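Local coordinates for beta-glucosidase (Saccharopolyspora erythraea D, PDB 5M6G), which probably hydrolyses terminal, non-reducing beta-D-glucosyl residues with release of beta-D-glucose, as a two-domain glycosyl hydrolase of family 3, at residues 285-290 and 311-316; 321-326 and 345-350. All blocks are in the same frame, centred on the assembly; numbering follows the deposited sequence.

Contact 1. Residues 285-290 and 311-316; sequences KLHAST and YDAIDK. With MG (magnesium ion), chain B.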
loop_
_atom_site.group_PDB
_atom_site.type_symbol
_atom_site.label_atom_id
_atom_site.label_comp_id
_atom_site.label_asym_id
_atom_site.label_seq_id
_atom_site.Cartn_x
_atom_site.Cartn_y
_atom_site.Cartn_z
ATOM N N LYS A 285 5.984 -17.531 14.294
ATOM C CA LYS A 285 5.683 -17.020 12.957
ATOM C C LYS A 285 4.181 -16.857 12.765
ATOM O O LYS A 285 3.402 -17.764 13.078
ATOM C CB LYS A 285 6.234 -17.967 11.892
ATOM C CG LYS A 285 7.744 -18.012 11.771
ATOM C CD LYS A 285 8.284 -16.809 11.007
ATOM C CE LYS A 285 9.808 -16.817 10.957
ATOM N NZ LYS A 285 10.357 -15.684 10.124
ATOM N N LEU A 286 3.768 -15.704 12.229
ATOM C CA LEU A 286 2.339 -15.478 12.027
ATOM C C LEU A 286 1.744 -16.519 11.081
ATOM O O LEU A 286 0.628 -17.003 11.308
ATOM C CB LEU A 286 2.086 -14.059 11.514
ATOM C CG LEU A 286 1.527 -13.083 12.564
ATOM C CD1 LEU A 286 0.090 -13.432 12.975
ATOM C CD2 LEU A 286 2.429 -13.013 13.790
ATOM N N HIS A 287 2.494 -16.915 10.045
ATOM C CA HIS A 287 1.999 -17.896 9.078
ATOM C C HIS A 287 1.863 -19.306 9.650
ATOM O O HIS A 287 1.346 -20.186 8.954
ATOM C CB HIS A 287 2.895 -17.909 7.849
ATOM C CG HIS A 287 2.569 -16.811 6.883
ATOM N ND1 HIS A 287 2.912 -15.495 7.114
ATOM C CD2 HIS A 287 1.869 -16.819 5.724
ATOM C CE1 HIS A 287 2.464 -14.745 6.123
ATOM N NE2 HIS A 287 1.826 -15.525 5.266
ATOM N N ALA A 288 2.297 -19.548 10.881
ATOM C CA ALA A 288 2.022 -20.821 11.542
ATOM C C ALA A 288 1.153 -20.656 12.778
ATOM O O ALA A 288 0.967 -21.626 13.520
ATOM C CB ALA A 288 3.322 -21.539 11.920
ATOM N N SER A 289 0.601 -19.464 13.018
ATOM C CA SER A 289 -0.090 -19.181 14.277
ATOM C C SER A 289 -1.551 -19.582 14.147
ATOM O O SER A 289 -2.408 -18.790 13.752
ATOM C CB SER A 289 0.047 -17.716 14.666
ATOM O OG SER A 289 -0.704 -17.459 15.850
ATOM N N THR A 290 -1.843 -20.835 14.498
ATOM C CA THR A 290 -3.233 -21.261 14.578
ATOM C C THR A 290 -4.029 -20.350 15.505
ATOM O O THR A 290 -5.189 -20.018 15.226
ATOM C CB THR A 290 -3.301 -22.715 15.057
ATOM O OG1 THR A 290 -2.450 -23.525 14.235
ATOM C CG2 THR A 290 -4.719 -23.248 14.967
ATOM N N TYR A 311 3.859 -13.283 0.226
ATOM C CA TYR A 311 4.518 -13.814 -0.963
ATOM C C TYR A 311 5.639 -14.764 -0.562
ATOM O O TYR A 311 6.601 -14.346 0.089
ATOM C CB TYR A 311 5.048 -12.632 -1.770
ATOM C CG TYR A 311 5.618 -12.895 -3.140
ATOM C CD1 TYR A 311 6.983 -13.098 -3.324
ATOM C CD2 TYR A 311 4.801 -12.850 -4.275
ATOM C CE1 TYR A 311 7.514 -13.287 -4.605
ATOM C CE2 TYR A 311 5.323 -13.041 -5.549
ATOM C CZ TYR A 311 6.672 -13.259 -5.709
ATOM O OH TYR A 311 7.177 -13.444 -6.980
ATOM N N ASP A 312 5.519 -16.040 -0.959
ATOM C CA ASP A 312 6.447 -17.097 -0.539
ATOM C C ASP A 312 6.655 -17.074 0.976
ATOM O O ASP A 312 7.751 -17.314 1.478
ATOM C CB ASP A 312 7.795 -16.994 -1.263
ATOM C CG ASP A 312 7.698 -17.320 -2.748
ATOM O OD1 ASP A 312 6.734 -17.998 -3.157
ATOM O OD2 ASP A 312 8.589 -16.888 -3.514
ATOM N N ALA A 313 5.581 -16.787 1.712
ATOM C CA ALA A 313 5.694 -16.647 3.162
ATOM C C ALA A 313 5.875 -17.986 3.866
ATOM O O ALA A 313 6.548 -18.046 4.905
ATOM C CB ALA A 313 4.466 -15.941 3.716
ATOM N N ILE A 314 5.263 -19.058 3.354
ATOM C CA ILE A 314 5.430 -20.350 4.021
ATOM C C ILE A 314 6.866 -20.832 3.888
ATOM O O ILE A 314 7.364 -21.560 4.754
ATOM C CB ILE A 314 4.438 -21.406 3.480
ATOM C CG1 ILE A 314 4.725 -21.741 2.014
ATOM C CG2 ILE A 314 2.999 -20.940 3.652
ATOM C CD1 ILE A 314 3.955 -22.938 1.517
ATOM N N ASP A 315 7.552 -20.435 2.810
ATOM C CA ASP A 315 8.961 -20.776 2.633
ATOM C C ASP A 315 9.809 -20.318 3.809
ATOM O O ASP A 315 10.822 -20.947 4.129
ATOM C CB ASP A 315 9.514 -20.127 1.366
ATOM C CG ASP A 315 8.669 -20.392 0.149
ATOM O OD1 ASP A 315 7.439 -20.589 0.290
ATOM O OD2 ASP A 315 9.248 -20.379 -0.957
ATOM N N LYS A 316 9.441 -19.206 4.429
ATOM C CA LYS A 316 10.284 -18.569 5.425
ATOM C C LYS A 316 10.039 -19.101 6.830
ATOM O O LYS A 316 10.698 -18.645 7.771
ATOM C CB LYS A 316 10.075 -17.046 5.383
ATOM C CG LYS A 316 10.229 -16.450 3.988
ATOM C CD LYS A 316 9.861 -14.977 3.948
ATOM C CE LYS A 316 9.698 -14.495 2.503
ATOM N NZ LYS A 316 10.944 -14.559 1.688
HETATM MG MG MG B . 11.575 -23.112 4.099
HETATM O O HOH W 1 12.914 -24.737 3.273
#

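Contact 2. Residues 321-326 and 345-350; sequences EDFTPD and HEKFID. With MG (magnesium ion), chain B.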
loop_
_atom_site.group_PDB
_atom_site.type_symbol
_atom_site.label_atom_id
_atom_site.label_comp_id
_atom_site.label_asym_id
_atom_site.label_seq_id
_atom_site.Cartn_x
_atom_site.Cartn_y
_atom_site.Cartn_z
ATOM N N GLU A 321 15.409 -21.456 2.333
ATOM C CA GLU A 321 14.741 -21.218 1.060
ATOM C C GLU A 321 13.776 -22.352 0.725
ATOM O O GLU A 321 13.903 -23.478 1.213
ATOM C CB GLU A 321 15.758 -21.067 -0.069
ATOM C CG GLU A 321 16.416 -19.710 -0.137
ATOM C CD GLU A 321 17.228 -19.546 -1.403
ATOM O OE1 GLU A 321 17.002 -20.311 -2.365
ATOM O OE2 GLU A 321 18.103 -18.659 -1.456
ATOM N N ASP A 322 12.783 -22.021 -0.104
ATOM C CA ASP A 322 11.779 -22.962 -0.592
ATOM C C ASP A 322 10.863 -23.440 0.530
ATOM O O ASP A 322 11.125 -23.184 1.712
ATOM C CB ASP A 322 12.450 -24.151 -1.286
ATOM C CG ASP A 322 11.612 -24.708 -2.421
ATOM O OD1 ASP A 322 10.393 -24.440 -2.441
ATOM O OD2 ASP A 322 12.169 -25.409 -3.290
ATOM N N PHE A 323 9.769 -24.116 0.182
ATOM C CA PHE A 323 8.844 -24.626 1.180
ATOM C C PHE A 323 8.940 -26.144 1.249
ATOM O O PHE A 323 9.150 -26.811 0.232
ATOM C CB PHE A 323 7.396 -24.171 0.914
ATOM C CG PHE A 323 6.852 -24.525 -0.449
ATOM C CD1 PHE A 323 6.342 -25.793 -0.707
ATOM C CD2 PHE A 323 6.785 -23.569 -1.452
ATOM C CE1 PHE A 323 5.815 -26.112 -1.957
ATOM C CE2 PHE A 323 6.261 -23.875 -2.697
ATOM C CZ PHE A 323 5.776 -25.155 -2.954
ATOM N N THR A 324 8.840 -26.673 2.455
ATOM C CA THR A 324 8.848 -28.104 2.716
ATOM C C THR A 324 7.435 -28.600 2.967
ATOM O O THR A 324 6.508 -27.811 3.170
ATOM C CB THR A 324 9.724 -28.416 3.931
ATOM O OG1 THR A 324 9.142 -27.823 5.097
ATOM C CG2 THR A 324 11.144 -27.911 3.731
ATOM N N PRO A 325 7.226 -29.919 2.982
ATOM C CA PRO A 325 5.904 -30.424 3.379
ATOM C C PRO A 325 5.498 -29.976 4.765
ATOM O O PRO A 325 4.306 -29.731 4.996
ATOM C CB PRO A 325 6.071 -31.948 3.301
ATOM C CG PRO A 325 7.118 -32.144 2.268
ATOM C CD PRO A 325 8.085 -30.996 2.460
ATOM N N ASP A 326 6.463 -29.860 5.691
ATOM C CA ASP A 326 6.168 -29.380 7.039
ATOM C C ASP A 326 5.637 -27.950 7.017
ATOM O O ASP A 326 4.748 -27.594 7.798
ATOM C CB ASP A 326 7.424 -29.440 7.914
ATOM C CG ASP A 326 7.866 -30.855 8.226
ATOM O OD1 ASP A 326 7.076 -31.803 8.023
ATOM O OD2 ASP A 326 9.014 -31.015 8.692
ATOM N N HIS A 345 3.913 -24.036 -8.093
ATOM C CA HIS A 345 2.505 -24.331 -7.829
ATOM C C HIS A 345 2.222 -25.832 -7.872
ATOM O O HIS A 345 1.452 -26.351 -7.054
ATOM C CB HIS A 345 1.625 -23.597 -8.839
ATOM C CG HIS A 345 2.137 -23.666 -10.243
ATOM N ND1 HIS A 345 3.214 -22.924 -10.677
ATOM C CD2 HIS A 345 1.727 -24.394 -11.308
ATOM C CE1 HIS A 345 3.448 -23.192 -11.949
ATOM N NE2 HIS A 345 2.556 -24.075 -12.359
ATOM N N GLU A 346 2.826 -26.544 -8.820
ATOM C CA GLU A 346 2.599 -27.982 -8.891
ATOM C C GLU A 346 3.154 -28.681 -7.662
ATOM O O GLU A 346 2.542 -29.628 -7.152
ATOM C CB GLU A 346 3.221 -28.552 -10.164
ATOM C CG GLU A 346 2.943 -30.035 -10.371
ATOM C CD GLU A 346 3.370 -30.502 -11.751
ATOM O OE1 GLU A 346 3.852 -29.658 -12.529
ATOM O OE2 GLU A 346 3.213 -31.702 -12.058
ATOM N N LYS A 347 4.305 -28.225 -7.164
ATOM C CA LYS A 347 4.851 -28.836 -5.959
ATOM C C LYS A 347 3.975 -28.539 -4.754
ATOM O O LYS A 347 3.765 -29.415 -3.911
ATOM C CB LYS A 347 6.279 -28.364 -5.705
ATOM C CG LYS A 347 6.887 -28.998 -4.454
ATOM C CD LYS A 347 8.357 -28.681 -4.333
ATOM C CE LYS A 347 8.564 -27.206 -4.045
ATOM N NZ LYS A 347 9.982 -26.923 -3.714
ATOM N N PHE A 348 3.446 -27.313 -4.653
ATOM C CA PHE A 348 2.539 -27.012 -3.548
ATOM C C PHE A 348 1.328 -27.940 -3.575
ATOM O O PHE A 348 0.946 -28.517 -2.546
ATOM C CB PHE A 348 2.088 -25.547 -3.596
ATOM C CG PHE A 348 1.147 -25.177 -2.477
ATOM C CD1 PHE A 348 1.641 -24.805 -1.238
ATOM C CD2 PHE A 348 -0.226 -25.239 -2.653
ATOM C CE1 PHE A 348 0.792 -24.487 -0.209
ATOM C CE2 PHE A 348 -1.081 -24.920 -1.628
ATOM C CZ PHE A 348 -0.569 -24.542 -0.393
ATOM N N ILE A 349 0.719 -28.105 -4.753
ATOM C CA ILE A 349 -0.466 -28.950 -4.857
ATOM C C ILE A 349 -0.129 -30.390 -4.485
ATOM O O ILE A 349 -0.872 -31.037 -3.736
ATOM C CB ILE A 349 -1.076 -28.845 -6.267
ATOM C CG1 ILE A 349 -1.651 -27.436 -6.482
ATOM C CG2 ILE A 349 -2.137 -29.910 -6.454
ATOM C CD1 ILE A 349 -1.997 -27.119 -7.921
ATOM N N ASP A 350 1.005 -30.903 -4.977
ATOM C CA ASP A 350 1.408 -32.272 -4.657
ATOM C C ASP A 350 1.633 -32.445 -3.160
ATOM O O ASP A 350 1.176 -33.429 -2.564
ATOM C CB ASP A 350 2.671 -32.652 -5.433
ATOM C CG ASP A 350 2.400 -32.882 -6.914
ATOM O OD1 ASP A 350 1.221 -33.035 -7.285
ATOM O OD2 ASP A 350 3.363 -32.925 -7.700
HETATM MG MG MG B . 11.575 -23.112 4.099
HETATM O O HOH W 1 12.914 -24.737 3.273
#

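Contact 1. Residues 285-290 and 311-316
One face of the His287 imidazole carries the methyl group of Ala313: Ala313 CB stands 3.3 Å from the ring centroid and 20° off the ring normal, a CH-pi contact over the face. The methyl is shifted toward the rim, and its shortest approach, 3.1 Å, is from Ala313 CB to His287 NE2. Both ring nitrogens are hydrogen-bonded outside the two segments; NE2 is paired with the backbone N of Asp310, a residue of the sorbitol site. The first torsion accounts for the placement: CB points toward 311-316, and with CG anti to the carbonyl carbon (chi1 -82°) the ring lies against the methyl.

The second point of touch is looser. The Lys285 chain, bent at chi2 (-78°), brings its far end near the backbone of Lys316, where CE lies 3.8 Å from Lys316 O, a packing distance. The 311-316 segment turns back on itself at this place, Lys316 N bonding to Ala313 O at 3.2 Å, while Asp315 O binds a magnesium ion at 2.3 Å.

In the fold, the contact joins two loops of the family 3 N-terminal domain, one leading into helix 290-300 and the other following strand 306-308. Asp312 and Asp315 both form salt bridges to Arg344, and Tyr311 touches the sorbitol. Since the partner of His287 NE2 is the backbone N-H of Asp310, NE2 acts as the acceptor, which is consistent with a neutral ring.

Contact 2. Residues 321-326 and 345-350
Lys347, in the first turn of helix 345-357, forms a salt bridge with Asp322 in the loop before helix 325-334, within the TIM-barrel-like N-terminal domain of family 3. Its NZ lies 2.7 Å from Asp322 OD2 and makes a weak hydrogen bond of 2.8 Å to Asp322 OD1, the two side chains arriving from opposite directions. The same NZ is over a face of the Phe323 ring, 4.7 Å from the centroid and 13° off the normal, a cation-pi contact. The bend of Lys347 at chi3 (68°) sets the ammonium against the carboxylate, on the face of the Phe323 ring that Asp322 OD1 also overhangs, offset toward the rim.

Phe323 CE1 and Lys347 CE pack at 3.6 Å, and the ring reaches the helix backbone with the Phe348 N at its edge; Phe323 CZ rests 3.8 Å from Phe348 CB.

Further out, Asp322 OD1 accepts the Phe323 N-H on its anti side, from a donor tilted out of the carboxylate plane (28°), and also pairs with Arg344, so two cations share the carboxylate. Replacing Asp322 by an alanine removes the carboxylate, which would probably leave the Lys347 ammonium without its acidic mate and the Phe323 N-H without that acceptor. Thr324 caps helix 325-334. Asp322 O binds the magnesium ion at 2.4 Å, and a magnesium-bound water donates a hydrogen bond to Glu321 O.

Overall arrangement
Contacts 1 and 2 follow one another along the chain, with centres 13 Å apart, and share one magnesium ion and its bound water. Asp315 from contact 1 and Asp322 from contact 2 each give a backbone carbonyl to this ion; Asp318, Gln320 and Glu327 complete the protein ligands. Ile314 CD1 lies 3.7 Å from Phe323 CB and 3.9 Å from Phe348 CE1. Arg344 NH2 bridges Asp315 OD2 and Asp322 OD1, so one nitrogen ties the two contacts together. Contact 1 reaches the sorbitol pocket itself through Tyr311, with the Ala313 side chain about 8 Å from the sorbitol; contact 2 lies farther from the chain's centre, about 28 Å against about 20 Å between centres.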